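PDB 1XVQ: thiol peroxidase from Mycobacterium tuberculosis, which probably reduces hydrogen peroxide and organic hydroperoxides to water and alcohols with electrons from thioredoxin, protecting the cell against oxidative stress. Local coordinates for residues 7-12 and 148-153; 18-23 and 142-147; 25-30 and 109-114; 48-53 and 128-133; 65-70 and 158-163. All coordinates share one frame; numbering follows the deposited sequence.

Contact 1 (7-12 and 148-153); sequences RGNAIN and PEIAQE. With YT3 (yttrium (III) ion), chain D.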
# COMPACT_ATOMS: atom_id res chain seq x y z
N ARG A 7 -10.48 -5.96 18.38
CA ARG A 7 -9.50 -6.11 17.32
C ARG A 7 -8.41 -7.09 17.72
O ARG A 7 -7.68 -6.83 18.67
CB ARG A 7 -8.88 -4.76 16.98
CG ARG A 7 -7.90 -4.82 15.80
CD ARG A 7 -7.32 -3.42 15.52
NE ARG A 7 -6.23 -3.46 14.56
CZ ARG A 7 -5.46 -2.42 14.23
NH1 ARG A 7 -5.67 -1.23 14.78
NH2 ARG A 7 -4.48 -2.56 13.35
N GLY A 8 -8.32 -8.20 17.01
CA GLY A 8 -7.29 -9.19 17.30
C GLY A 8 -5.88 -8.70 16.98
O GLY A 8 -5.68 -7.84 16.12
N ASN A 9 -4.88 -9.26 17.66
CA ASN A 9 -3.49 -8.86 17.45
C ASN A 9 -3.03 -9.34 16.09
O ASN A 9 -2.33 -8.64 15.38
CB ASN A 9 -2.59 -9.46 18.54
CG ASN A 9 -1.17 -8.89 18.53
OD1 ASN A 9 -0.20 -9.64 18.55
ND2 ASN A 9 -1.05 -7.58 18.54
N ALA A 10 -3.42 -10.56 15.73
CA ALA A 10 -3.00 -11.12 14.44
C ALA A 10 -3.77 -10.52 13.27
O ALA A 10 -4.99 -10.37 13.33
CB ALA A 10 -3.18 -12.63 14.46
N ILE A 11 -3.06 -10.17 12.20
CA ILE A 11 -3.69 -9.60 11.01
C ILE A 11 -4.14 -10.77 10.13
O ILE A 11 -3.36 -11.69 9.86
CB ILE A 11 -2.67 -8.69 10.24
CG1 ILE A 11 -2.26 -7.53 11.14
CG2 ILE A 11 -3.29 -8.08 8.97
CD1 ILE A 11 -3.43 -6.64 11.57
N ASN A 12 -5.40 -10.77 9.72
CA ASN A 12 -5.91 -11.84 8.87
C ASN A 12 -6.51 -11.23 7.60
O ASN A 12 -7.57 -10.62 7.66
CB ASN A 12 -7.01 -12.63 9.59
CG ASN A 12 -7.51 -13.83 8.80
OD1 ASN A 12 -8.61 -14.34 9.03
ND2 ASN A 12 -6.68 -14.31 7.87
N PRO A 148 2.44 -8.53 10.09
CA PRO A 148 1.72 -9.56 10.83
C PRO A 148 0.91 -9.17 12.05
O PRO A 148 -0.02 -9.88 12.40
CB PRO A 148 2.82 -10.55 11.19
CG PRO A 148 3.93 -9.63 11.50
CD PRO A 148 3.89 -8.70 10.30
N GLU A 149 1.26 -8.07 12.70
CA GLU A 149 0.50 -7.68 13.88
C GLU A 149 0.07 -6.25 13.80
O GLU A 149 0.72 -5.44 13.14
CB GLU A 149 1.32 -7.87 15.15
CG GLU A 149 1.82 -9.23 15.33
CD GLU A 149 2.95 -9.26 16.33
OE1 GLU A 149 3.56 -10.32 16.46
OE2 GLU A 149 3.23 -8.22 16.97
N ILE A 150 -1.01 -5.93 14.51
CA ILE A 150 -1.57 -4.59 14.49
C ILE A 150 -0.65 -3.43 14.90
O ILE A 150 -0.65 -2.39 14.24
CB ILE A 150 -2.87 -4.55 15.35
CG1 ILE A 150 -2.58 -5.03 16.76
CG2 ILE A 150 -3.93 -5.46 14.73
CD1 ILE A 150 -3.76 -4.92 17.73
N ALA A 151 0.13 -3.60 15.95
CA ALA A 151 1.00 -2.51 16.39
C ALA A 151 2.47 -2.67 16.00
O ALA A 151 3.36 -2.20 16.71
CB ALA A 151 0.87 -2.32 17.90
N GLN A 152 2.73 -3.32 14.87
CA GLN A 152 4.10 -3.53 14.44
C GLN A 152 4.43 -2.54 13.32
O GLN A 152 3.60 -2.27 12.45
CB GLN A 152 4.28 -4.97 13.96
CG GLN A 152 5.71 -5.38 13.72
CD GLN A 152 5.83 -6.85 13.37
OE1 GLN A 152 5.36 -7.72 14.10
NE2 GLN A 152 6.48 -7.14 12.24
N GLU A 153 5.63 -1.97 13.35
CA GLU A 153 6.02 -1.01 12.33
C GLU A 153 6.63 -1.78 11.15
O GLU A 153 7.35 -2.76 11.34
CB GLU A 153 7.04 -0.02 12.90
CG GLU A 153 6.80 1.43 12.48
CD GLU A 153 8.02 2.30 12.70
OE1 GLU A 153 9.10 1.94 12.18
OE2 GLU A 153 7.91 3.34 13.39
Y YT3 D . 3.88 -11.17 18.60
O HOH W 1 -2.26 -2.01 11.59
O HOH W 2 0.90 -5.90 17.97
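A single beta bridge between Ala10 and Glu149 ties the N-terminal arm of the chain to the loop that follows strand 141-146. Two backbone hydrogen bonds frame it. Ile150 N gives to Asn9 O at 3.1 Å. Ile11 N gives to Pro148 O, also at 3.1 Å. Asn9 O also receives a CA-H...O contact from Glu149. Beyond the bridge the chain bends in a type I turn from Glu149 to Gln152.

Ile150 is the side chain that the arm wraps. Its CG1 sits between the backbone N and the carbonyl carbon (chi1 56°). CG2 then lies next to the CD1 of Ile11 at 3.4 Å, a tight carbon pair. The extended side chain of Arg7 lies alongside Ile150, pointing the other way, and lays one guanidinium face over CB. On the other flank the amide of Asn9 brings ND2 to 3.5 Å from Ile150 CG1.

Two waters extend the junction. One lies in plane at the guanidinium edge of Arg7. It accepts a weak bond from NH2 and donates to Ile150 O. The other accepts from Asn9 ND2 at 2.6 Å and from Ala151 N. An yttrium ion lies by the carboxylate of Glu149, but the modelled approach is too close to interpret.

The contact is at the surface. Ile11 also packs on Ala129, just before strand 131-135, and Arg7 reaches Pro123 and Met124. Segment 148-153 leads from strand 141-146 into helix 156-165.

Contact 2 (18-23 and 142-147); sequences PAVGSP and AYTELV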
# COMPACT_ATOMS: atom_id res chain seq x y z
N PRO A 18 1.20 -10.83 -3.59
CA PRO A 18 1.74 -11.41 -4.83
C PRO A 18 3.16 -11.90 -4.64
O PRO A 18 3.94 -11.27 -3.91
CB PRO A 18 1.64 -10.26 -5.84
CG PRO A 18 1.76 -9.04 -4.96
CD PRO A 18 0.95 -9.39 -3.73
N ALA A 19 3.50 -13.01 -5.28
CA ALA A 19 4.83 -13.58 -5.13
C ALA A 19 5.96 -12.70 -5.67
O ALA A 19 5.84 -12.08 -6.73
CB ALA A 19 4.90 -14.97 -5.80
N VAL A 20 7.05 -12.66 -4.91
CA VAL A 20 8.24 -11.91 -5.29
C VAL A 20 8.82 -12.59 -6.52
O VAL A 20 8.94 -13.81 -6.55
CB VAL A 20 9.27 -11.91 -4.14
CG1 VAL A 20 10.65 -11.45 -4.67
CG2 VAL A 20 8.79 -10.97 -3.04
N GLY A 21 9.14 -11.80 -7.54
CA GLY A 21 9.70 -12.33 -8.77
C GLY A 21 8.70 -12.47 -9.91
O GLY A 21 9.08 -12.63 -11.08
N SER A 22 7.42 -12.41 -9.59
CA SER A 22 6.35 -12.53 -10.59
C SER A 22 5.80 -11.17 -10.95
O SER A 22 5.95 -10.20 -10.19
CB SER A 22 5.21 -13.40 -10.03
OG SER A 22 4.53 -12.74 -8.97
N PRO A 23 5.14 -11.06 -12.12
CA PRO A 23 4.56 -9.79 -12.57
C PRO A 23 3.55 -9.27 -11.54
O PRO A 23 2.70 -10.02 -11.03
CB PRO A 23 3.88 -10.15 -13.89
CG PRO A 23 4.66 -11.35 -14.38
CD PRO A 23 4.88 -12.13 -13.11
N ALA A 142 9.12 -6.94 -6.44
CA ALA A 142 10.48 -7.07 -5.92
C ALA A 142 10.55 -7.36 -4.42
O ALA A 142 11.57 -7.88 -3.92
CB ALA A 142 11.25 -5.78 -6.21
N TYR A 143 9.49 -7.01 -3.70
CA TYR A 143 9.49 -7.19 -2.25
C TYR A 143 8.09 -7.00 -1.69
O TYR A 143 7.34 -6.16 -2.17
CB TYR A 143 10.41 -6.15 -1.61
CG TYR A 143 10.31 -6.04 -0.09
CD1 TYR A 143 9.36 -5.22 0.51
CD2 TYR A 143 11.18 -6.76 0.73
CE1 TYR A 143 9.28 -5.11 1.89
CE2 TYR A 143 11.11 -6.67 2.11
CZ TYR A 143 10.16 -5.85 2.68
OH TYR A 143 10.09 -5.77 4.05
N THR A 144 7.75 -7.80 -0.67
CA THR A 144 6.47 -7.63 -0.02
C THR A 144 6.60 -7.81 1.49
O THR A 144 7.51 -8.48 1.98
CB THR A 144 5.39 -8.66 -0.47
OG1 THR A 144 5.77 -9.98 -0.05
CG2 THR A 144 5.21 -8.63 -1.95
N GLU A 145 5.73 -7.13 2.21
CA GLU A 145 5.64 -7.31 3.65
C GLU A 145 4.23 -7.01 4.07
O GLU A 145 3.74 -5.90 3.89
CB GLU A 145 6.56 -6.38 4.48
CG GLU A 145 6.40 -6.74 5.98
CD GLU A 145 6.97 -5.74 6.95
OE1 GLU A 145 7.33 -4.61 6.54
OE2 GLU A 145 7.04 -6.08 8.16
N LEU A 146 3.55 -8.02 4.62
CA LEU A 146 2.21 -7.79 5.16
C LEU A 146 2.53 -7.77 6.64
O LEU A 146 2.90 -8.82 7.19
CB LEU A 146 1.29 -8.98 4.86
CG LEU A 146 0.02 -9.00 5.73
CD1 LEU A 146 -0.86 -7.81 5.39
CD2 LEU A 146 -0.75 -10.31 5.50
N VAL A 147 2.41 -6.61 7.28
CA VAL A 147 2.76 -6.54 8.69
C VAL A 147 1.85 -7.52 9.43
O VAL A 147 0.63 -7.40 9.39
CB VAL A 147 2.60 -5.11 9.22
CG1 VAL A 147 3.05 -5.05 10.68
CG2 VAL A 147 3.44 -4.15 8.38
O HOH W 3 4.96 -12.06 -1.43
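Val20 makes the close packing here, with both methyls set against the backbone of strand 141-146. CG1 is anti to the backbone N (chi1 165°) and rests 3.8 Å from Ala142 O. CG2, anti to the carbonyl carbon, lies 3.9 Å from Tyr143 CA. The valine therefore straddles the link between these two residues. A second close point is at Thr144, whose CB points toward the loop. Its methyl CG2 comes to 3.5 Å from Pro18 O.

Across the segments there is no direct hydrogen bond. Ala142 and Tyr143 both face Val134 on the adjacent strand 131-135, which makes a classic beta bulge. The bulge lies in the outermost strand, within this chain, of the thioredoxin-fold sheet, and Val20 packs on it from the loop side. The CB of Tyr143 points away from this loop, and its side chain packs on helix 156-165. Val20 is itself part of a type II turn that runs from Ala19 to Ser22. Ala19 O takes two bonds in this turn, from Ser22 N at 3.3 Å and from Ser22 OG at 2.7 Å. Both arrive from the same face of the carbonyl plane.

The looser side lies at the surface around Thr144 OG1. There a water replaces a direct polar link. It donates to Pro18 O at 2.8 Å and is hydrogen-bonded to Thr144 OG1 at 2.6 Å.

Contact 3 (25-30 and 109-114); sequences PAFTLT and DSFGED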
# COMPACT_ATOMS: atom_id res chain seq x y z
N PRO A 25 0.32 -7.79 -10.07
CA PRO A 25 -1.06 -7.81 -10.56
C PRO A 25 -1.46 -6.42 -11.09
O PRO A 25 -1.08 -5.39 -10.54
CB PRO A 25 -1.88 -8.21 -9.32
CG PRO A 25 -0.91 -9.04 -8.52
CD PRO A 25 0.39 -8.23 -8.67
N ALA A 26 -2.23 -6.39 -12.17
CA ALA A 26 -2.67 -5.13 -12.69
C ALA A 26 -3.58 -4.44 -11.68
O ALA A 26 -4.16 -5.10 -10.83
CB ALA A 26 -3.46 -5.35 -13.99
N PHE A 27 -3.65 -3.13 -11.74
CA PHE A 27 -4.62 -2.46 -10.87
C PHE A 27 -5.16 -1.21 -11.53
O PHE A 27 -4.53 -0.64 -12.43
CB PHE A 27 -4.02 -2.12 -9.49
CG PHE A 27 -2.79 -1.26 -9.55
CD1 PHE A 27 -2.89 0.11 -9.79
CD2 PHE A 27 -1.54 -1.82 -9.35
CE1 PHE A 27 -1.74 0.91 -9.83
CE2 PHE A 27 -0.40 -1.03 -9.38
CZ PHE A 27 -0.49 0.33 -9.62
N THR A 28 -6.34 -0.81 -11.07
CA THR A 28 -7.01 0.38 -11.56
C THR A 28 -7.60 1.10 -10.35
O THR A 28 -8.78 0.94 -10.02
CB THR A 28 -8.15 0.01 -12.54
OG1 THR A 28 -9.07 -0.86 -11.88
CG2 THR A 28 -7.60 -0.70 -13.78
N LEU A 29 -6.76 1.88 -9.68
CA LEU A 29 -7.17 2.61 -8.48
C LEU A 29 -7.84 3.92 -8.89
O LEU A 29 -7.92 4.21 -10.08
CB LEU A 29 -5.93 2.89 -7.62
CG LEU A 29 -5.33 1.61 -7.00
CD1 LEU A 29 -3.91 1.87 -6.52
CD2 LEU A 29 -6.21 1.13 -5.85
N THR A 30 -8.35 4.66 -7.92
CA THR A 30 -9.02 5.93 -8.21
C THR A 30 -8.22 7.08 -7.62
O THR A 30 -7.81 7.04 -6.46
CB THR A 30 -10.46 5.96 -7.64
OG1 THR A 30 -11.21 4.90 -8.23
CG2 THR A 30 -11.16 7.29 -7.98
N ASP A 109 -12.47 -0.63 -6.66
CA ASP A 109 -11.77 -1.55 -7.52
C ASP A 109 -11.29 -2.71 -6.67
O ASP A 109 -11.43 -2.70 -5.43
CB ASP A 109 -10.59 -0.87 -8.25
CG ASP A 109 -9.48 -0.48 -7.32
OD1 ASP A 109 -9.53 0.62 -6.74
OD2 ASP A 109 -8.56 -1.31 -7.17
N SER A 110 -10.75 -3.71 -7.36
CA SER A 110 -10.34 -4.96 -6.73
C SER A 110 -8.93 -5.05 -6.15
O SER A 110 -8.51 -6.12 -5.73
CB SER A 110 -10.54 -6.10 -7.75
OG SER A 110 -9.71 -5.87 -8.88
N PHE A 111 -8.25 -3.91 -6.06
CA PHE A 111 -6.88 -3.90 -5.53
C PHE A 111 -6.69 -4.72 -4.25
O PHE A 111 -5.78 -5.54 -4.16
CB PHE A 111 -6.42 -2.45 -5.27
CG PHE A 111 -5.02 -2.36 -4.70
CD1 PHE A 111 -4.79 -2.43 -3.31
CD2 PHE A 111 -3.93 -2.23 -5.54
CE1 PHE A 111 -3.50 -2.39 -2.78
CE2 PHE A 111 -2.62 -2.18 -5.03
CZ PHE A 111 -2.40 -2.26 -3.63
N GLY A 112 -7.54 -4.51 -3.24
CA GLY A 112 -7.38 -5.24 -1.98
C GLY A 112 -7.42 -6.75 -2.08
O GLY A 112 -6.68 -7.44 -1.38
N GLU A 113 -8.27 -7.28 -2.97
CA GLU A 113 -8.38 -8.72 -3.15
C GLU A 113 -7.28 -9.26 -4.05
O GLU A 113 -6.70 -10.34 -3.78
CB GLU A 113 -9.76 -9.07 -3.73
CG GLU A 113 -10.94 -8.70 -2.79
CD GLU A 113 -11.13 -7.20 -2.53
OE1 GLU A 113 -11.31 -6.82 -1.35
OE2 GLU A 113 -11.12 -6.39 -3.49
N ASP A 114 -6.96 -8.50 -5.10
CA ASP A 114 -5.91 -8.91 -6.04
C ASP A 114 -4.55 -8.92 -5.38
O ASP A 114 -3.70 -9.75 -5.75
CB ASP A 114 -5.88 -7.99 -7.25
CG ASP A 114 -7.19 -8.00 -8.02
OD1 ASP A 114 -7.95 -9.00 -7.89
OD2 ASP A 114 -7.43 -7.02 -8.74
O HOH W 4 -5.98 -4.74 -8.74
O HOH W 5 -5.27 -7.67 -11.19
O HOH W 6 -11.13 2.68 -6.58
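Leu29 and Phe111 meet because of their side-chain torsions. With Leu29 CG anti to the carbonyl carbon (chi1 -68°) and chi2 at 163°, CD2 is brought to Phe111. Phe111 CG is anti to the backbone N (chi1 179°), which directs the ring toward Leu49 and Ile51 of strand 47-51. Leu29 CD2 then lies 3.6 Å from Phe111 CB. Phe27 adds its CB at the edge of the Phe111 ring, near the ring plane and 4.0 Å from CD2.

Asp109 sits beside these apolar groups. Its CB is 3.1 Å from Thr28 O, and OD1 is 3.5 Å from Leu29 CD2. The carboxylate turns back on its own chain. Asp109 OD2 accepts from Phe111 N at 2.8 Å, from above the carboxylate plane, and closes an Asx turn at the start of helix 111-114. Through Phe111 this short helix lies against one face of the central sheet.

Polar links between the segments run through water. One water donates to Ala26 O at 2.8 Å and to Asp114 OD2 at 2.7 Å. Asp114 OD2 also accepts from Ser110 OG. Another water joins Asp109 OD1 to Thr30 OG1.

Segments 25-30 and 109-114 are held by apolar packing on one side and by bridging waters on the other. Donors to both aspartates probably favour their charged forms, and the Asx turn should limit rotation of the Asp109 carboxylate.

Contact 4 (48-53 and 128-133); sequences LLNIFP and LARAIV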
# COMPACT_ATOMS: atom_id res chain seq x y z
N LEU A 48 6.36 2.04 -5.32
CA LEU A 48 6.22 1.65 -3.92
C LEU A 48 4.74 1.78 -3.58
O LEU A 48 4.19 2.88 -3.64
CB LEU A 48 7.02 2.58 -2.98
CG LEU A 48 6.56 2.50 -1.50
CD1 LEU A 48 6.81 1.10 -1.01
CD2 LEU A 48 7.30 3.54 -0.62
N LEU A 49 4.07 0.65 -3.28
CA LEU A 49 2.68 0.69 -2.85
C LEU A 49 2.76 0.66 -1.33
O LEU A 49 3.14 -0.36 -0.73
CB LEU A 49 1.91 -0.55 -3.33
CG LEU A 49 1.92 -0.76 -4.84
CD1 LEU A 49 1.26 -2.12 -5.16
CD2 LEU A 49 1.17 0.40 -5.52
N ASN A 50 2.41 1.79 -0.71
CA ASN A 50 2.49 1.95 0.74
C ASN A 50 1.02 1.87 1.10
O ASN A 50 0.25 2.79 0.88
CB ASN A 50 3.08 3.33 1.04
CG ASN A 50 3.78 3.42 2.36
OD1 ASN A 50 4.36 4.47 2.68
ND2 ASN A 50 3.76 2.35 3.14
N ILE A 51 0.65 0.73 1.65
CA ILE A 51 -0.75 0.42 1.92
C ILE A 51 -1.17 0.59 3.35
O ILE A 51 -0.51 0.06 4.27
CB ILE A 51 -1.00 -1.01 1.48
CG1 ILE A 51 -0.52 -1.18 0.03
CG2 ILE A 51 -2.53 -1.36 1.61
CD1 ILE A 51 -0.31 -2.67 -0.37
N PHE A 52 -2.29 1.29 3.55
CA PHE A 52 -2.78 1.58 4.91
C PHE A 52 -4.27 1.34 5.17
O PHE A 52 -5.11 1.46 4.27
CB PHE A 52 -2.60 3.06 5.25
CG PHE A 52 -1.20 3.57 5.09
CD1 PHE A 52 -0.41 3.81 6.21
CD2 PHE A 52 -0.68 3.85 3.83
CE1 PHE A 52 0.89 4.33 6.09
CE2 PHE A 52 0.61 4.38 3.69
CZ PHE A 52 1.40 4.62 4.83
N PRO A 53 -4.62 1.03 6.42
CA PRO A 53 -6.03 0.82 6.75
C PRO A 53 -6.70 2.18 6.52
O PRO A 53 -7.84 2.25 6.07
CB PRO A 53 -6.00 0.42 8.21
CG PRO A 53 -4.69 -0.37 8.31
CD PRO A 53 -3.73 0.42 7.44
N LEU A 128 -7.79 -1.99 4.03
CA LEU A 128 -6.58 -2.68 3.63
C LEU A 128 -5.61 -2.76 4.79
O LEU A 128 -5.45 -1.79 5.52
CB LEU A 128 -5.88 -1.90 2.51
CG LEU A 128 -6.82 -1.55 1.37
CD1 LEU A 128 -5.93 -0.97 0.24
CD2 LEU A 128 -7.59 -2.82 0.85
N ALA A 129 -4.96 -3.91 4.96
CA ALA A 129 -4.00 -4.05 6.06
C ALA A 129 -2.71 -3.27 5.79
O ALA A 129 -2.34 -3.03 4.62
CB ALA A 129 -3.66 -5.51 6.27
N ARG A 130 -2.02 -2.88 6.87
CA ARG A 130 -0.74 -2.17 6.70
C ARG A 130 0.22 -3.13 5.95
O ARG A 130 0.48 -4.26 6.38
CB ARG A 130 -0.12 -1.83 8.05
CG ARG A 130 1.13 -0.94 7.90
CD ARG A 130 0.78 0.49 7.49
NE ARG A 130 1.98 1.32 7.31
CZ ARG A 130 2.60 1.52 6.15
NH1 ARG A 130 2.15 0.97 5.01
NH2 ARG A 130 3.69 2.28 6.11
N ALA A 131 0.75 -2.67 4.83
CA ALA A 131 1.60 -3.54 4.02
C ALA A 131 2.41 -2.70 3.06
O ALA A 131 2.10 -1.54 2.80
CB ALA A 131 0.72 -4.49 3.22
N ILE A 132 3.46 -3.32 2.54
CA ILE A 132 4.33 -2.67 1.58
C ILE A 132 4.57 -3.62 0.42
O ILE A 132 4.89 -4.79 0.62
CB ILE A 132 5.69 -2.25 2.21
CG1 ILE A 132 5.48 -0.99 3.08
CG2 ILE A 132 6.71 -1.95 1.12
CD1 ILE A 132 6.73 -0.53 3.88
N VAL A 133 4.38 -3.12 -0.80
CA VAL A 133 4.70 -3.92 -1.96
C VAL A 133 5.55 -3.05 -2.86
O VAL A 133 5.17 -1.94 -3.16
CB VAL A 133 3.43 -4.36 -2.74
CG1 VAL A 133 3.83 -5.02 -4.07
CG2 VAL A 133 2.62 -5.32 -1.89
O HOH W 7 -7.63 0.93 3.76
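The guanidinium of Arg130 lies flat on the ring of Phe52, with centres 3.8 Å apart and planes 19° apart. This is a stacked cation-pi pair. NH1 sits over the middle of one ring face, and Phe52 CE1 lies over the middle of the guanidinium. At the guanidinium edge are Ile51 O and the side-chain amide of Asn50. The pair stands at the end of an antiparallel strand pairing, 48-51 with 131-133, in the core of the thioredoxin fold. Phe52 is about 9 Å from Cys60, the predicted peroxidatic cysteine, measured between side chains.

Arg130 reaches the ring through a bend at chi2 (73°), although its CB points away from the other segment. NH1 donates to Ile51 O at 2.9 Å from above the carbonyl plane. Ala131 N reaches the same oxygen from the opposite face, so two donors grip it. Arg130 NH2 is also bonded to Tyr156 OH, and Phe92 meets Phe52 edge-to-face.

Leu49 with Val133 and Ile51 with Ala131 are hydrogen-bonded pairs. Asn50 with Ile132 is the non-hydrogen-bonded pair between them. Leu49 N gives to Val133 O at 2.8 Å. Leu49, Ile51, Ala131 and Val133 share one face, where Phe111 covers Leu49 and Ile51. Phe67 of helix 62-73 packs on Asn50 and Ile132 on the other face.

Beyond the end of strand 48-51 and ahead of strand 131-133 a water joins the two segments: it donates to Phe52 O at 2.6 Å and to Pro53 O, and accepts from Leu128 N at 2.9 Å.

Contact 5 (65-70 and 158-163); sequences RTFDER and AALAAL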
# COMPACT_ATOMS: atom_id res chain seq x y z
N ARG A 65 6.92 9.67 6.67
CA ARG A 65 7.40 10.74 5.79
C ARG A 65 8.81 10.42 5.31
O ARG A 65 9.10 10.48 4.10
CB ARG A 65 7.38 12.08 6.53
CG ARG A 65 8.08 13.22 5.79
CD ARG A 65 7.23 13.81 4.67
NE ARG A 65 6.38 14.90 5.14
CZ ARG A 65 5.63 15.67 4.35
NH1 ARG A 65 5.61 15.46 3.04
NH2 ARG A 65 4.89 16.64 4.87
N THR A 66 9.69 10.09 6.25
CA THR A 66 11.08 9.76 5.95
C THR A 66 11.17 8.63 4.93
O THR A 66 11.90 8.73 3.94
CB THR A 66 11.84 9.37 7.25
OG1 THR A 66 11.93 10.51 8.10
CG2 THR A 66 13.24 8.86 6.93
N PHE A 67 10.43 7.56 5.17
CA PHE A 67 10.41 6.43 4.26
C PHE A 67 9.93 6.85 2.87
O PHE A 67 10.56 6.51 1.87
CB PHE A 67 9.47 5.35 4.79
CG PHE A 67 9.31 4.20 3.85
CD1 PHE A 67 10.41 3.41 3.50
CD2 PHE A 67 8.05 3.85 3.37
CE1 PHE A 67 10.25 2.29 2.70
CE2 PHE A 67 7.89 2.73 2.57
CZ PHE A 67 8.98 1.95 2.24
N ASP A 68 8.81 7.58 2.81
CA ASP A 68 8.29 8.01 1.51
C ASP A 68 9.30 8.90 0.77
O ASP A 68 9.43 8.83 -0.45
CB ASP A 68 6.98 8.78 1.68
CG ASP A 68 5.80 7.86 2.02
OD1 ASP A 68 5.90 6.64 1.76
OD2 ASP A 68 4.78 8.36 2.53
N GLU A 69 10.01 9.73 1.52
CA GLU A 69 10.98 10.61 0.89
C GLU A 69 12.19 9.84 0.37
O GLU A 69 12.66 10.11 -0.73
CB GLU A 69 11.37 11.73 1.86
CG GLU A 69 10.24 12.74 2.04
CD GLU A 69 10.58 13.92 2.92
OE1 GLU A 69 9.75 14.86 2.99
OE2 GLU A 69 11.67 13.92 3.54
N ARG A 70 12.68 8.88 1.14
CA ARG A 70 13.81 8.08 0.69
C ARG A 70 13.39 7.27 -0.55
O ARG A 70 14.13 7.18 -1.53
CB ARG A 70 14.27 7.12 1.79
CG ARG A 70 14.83 7.82 3.03
CD ARG A 70 15.19 6.84 4.13
NE ARG A 70 15.55 7.51 5.38
CZ ARG A 70 16.58 8.35 5.51
NH1 ARG A 70 17.35 8.62 4.46
NH2 ARG A 70 16.83 8.92 6.69
N ALA A 158 14.41 -2.96 4.87
CA ALA A 158 14.40 -4.04 3.87
C ALA A 158 13.71 -3.59 2.59
O ALA A 158 14.15 -3.92 1.50
CB ALA A 158 13.71 -5.26 4.43
N ALA A 159 12.61 -2.85 2.73
CA ALA A 159 11.88 -2.35 1.54
C ALA A 159 12.77 -1.41 0.73
O ALA A 159 12.80 -1.46 -0.50
CB ALA A 159 10.60 -1.59 1.97
N LEU A 160 13.54 -0.57 1.43
CA LEU A 160 14.44 0.36 0.74
C LEU A 160 15.56 -0.38 0.02
O LEU A 160 15.96 0.02 -1.08
CB LEU A 160 14.99 1.39 1.74
CG LEU A 160 13.96 2.43 2.23
CD1 LEU A 160 14.62 3.36 3.24
CD2 LEU A 160 13.45 3.26 1.05
N ALA A 161 16.06 -1.47 0.59
CA ALA A 161 17.12 -2.24 -0.08
C ALA A 161 16.54 -2.88 -1.34
O ALA A 161 17.20 -2.97 -2.38
CB ALA A 161 17.68 -3.33 0.84
N ALA A 162 15.29 -3.33 -1.26
CA ALA A 162 14.68 -3.91 -2.44
C ALA A 162 14.42 -2.80 -3.47
O ALA A 162 14.54 -3.04 -4.66
CB ALA A 162 13.37 -4.64 -2.08
N LEU A 163 14.02 -1.62 -3.00
CA LEU A 163 13.75 -0.49 -3.90
C LEU A 163 15.04 -0.09 -4.61
O LEU A 163 15.05 0.10 -5.82
CB LEU A 163 13.21 0.71 -3.12
CG LEU A 163 11.72 0.68 -2.76
CD1 LEU A 163 11.43 1.57 -1.54
CD2 LEU A 163 10.91 1.12 -3.98
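Phe67 and Leu160 lie alongside each other between two nearly parallel helices, each reaching from its own helix toward the other. The Phe67 CG is anti to the backbone N (chi1 176°), which carries the ring out of helix 65-70 toward helix 158-163. Its CE1 meets Leu160 CD2 at 3.7 Å and Leu160 CG at the same distance. The leucine approaches the ring obliquely. Ala159 comes in beside it, with CB 3.9 Å from Phe67 CZ. Leu163 reaches the ring more loosely, through CD1 at 4.5 Å from CE1.

Arg70 lies on the exposed side of this packing. Its side chain crosses that of Leu160 at about a right angle, and its aliphatic part does the touching. Arg70 CD is 3.6 Å from Leu160 CD1. CB points toward the other helix, but the extended chain beyond CG carries the guanidinium away from it. The leucine touches the ring through CG and CD2, while CD1 reaches Arg70 CD; Arg70 CB lies near both methyls.

No hydrogen bond joins the two segments. The axes stay 10.9 Å apart and run in nearly the same direction, at 9°. Side chains, not backbones, bridge this wide spacing.

Both helices lie on the same face of the central sheet of the thioredoxin fold. Phe67 packs on Leu48 and Asn50 of strand 47-51 and on Ile132 of strand 131-135, and its ring also meets Tyr156. Ala159 rests on Ile132 and on Tyr143 of strand 141-146, while Leu163 reaches Val134.

Overall arrangement
The centre of contact 4 lies about 3 Å from that of the chain, and the other four contacts surround it. Its strands 47-51 and 131-135 form the middle of the mixed sheet. Contact 2 adds the neighbouring strand 141-146, with centres about 12 Å apart. Contacts 3 and 5 lie on opposite sides of the chain's centre, with centres about 22 Å apart, and both touch contact 4. Contact 1 sits at the surface, its centre about 13 Å from that of contact 4. Along the chain, contacts 2, 3 and 4 each fall between the two segments of contact 1, while contact 5 crosses it. Side chains of contacts 4 and 5 come within about 9 and 11 Å of that of Cys60, the predicted active cysteine. Early and late segments thus meet around one thioredoxin-fold core.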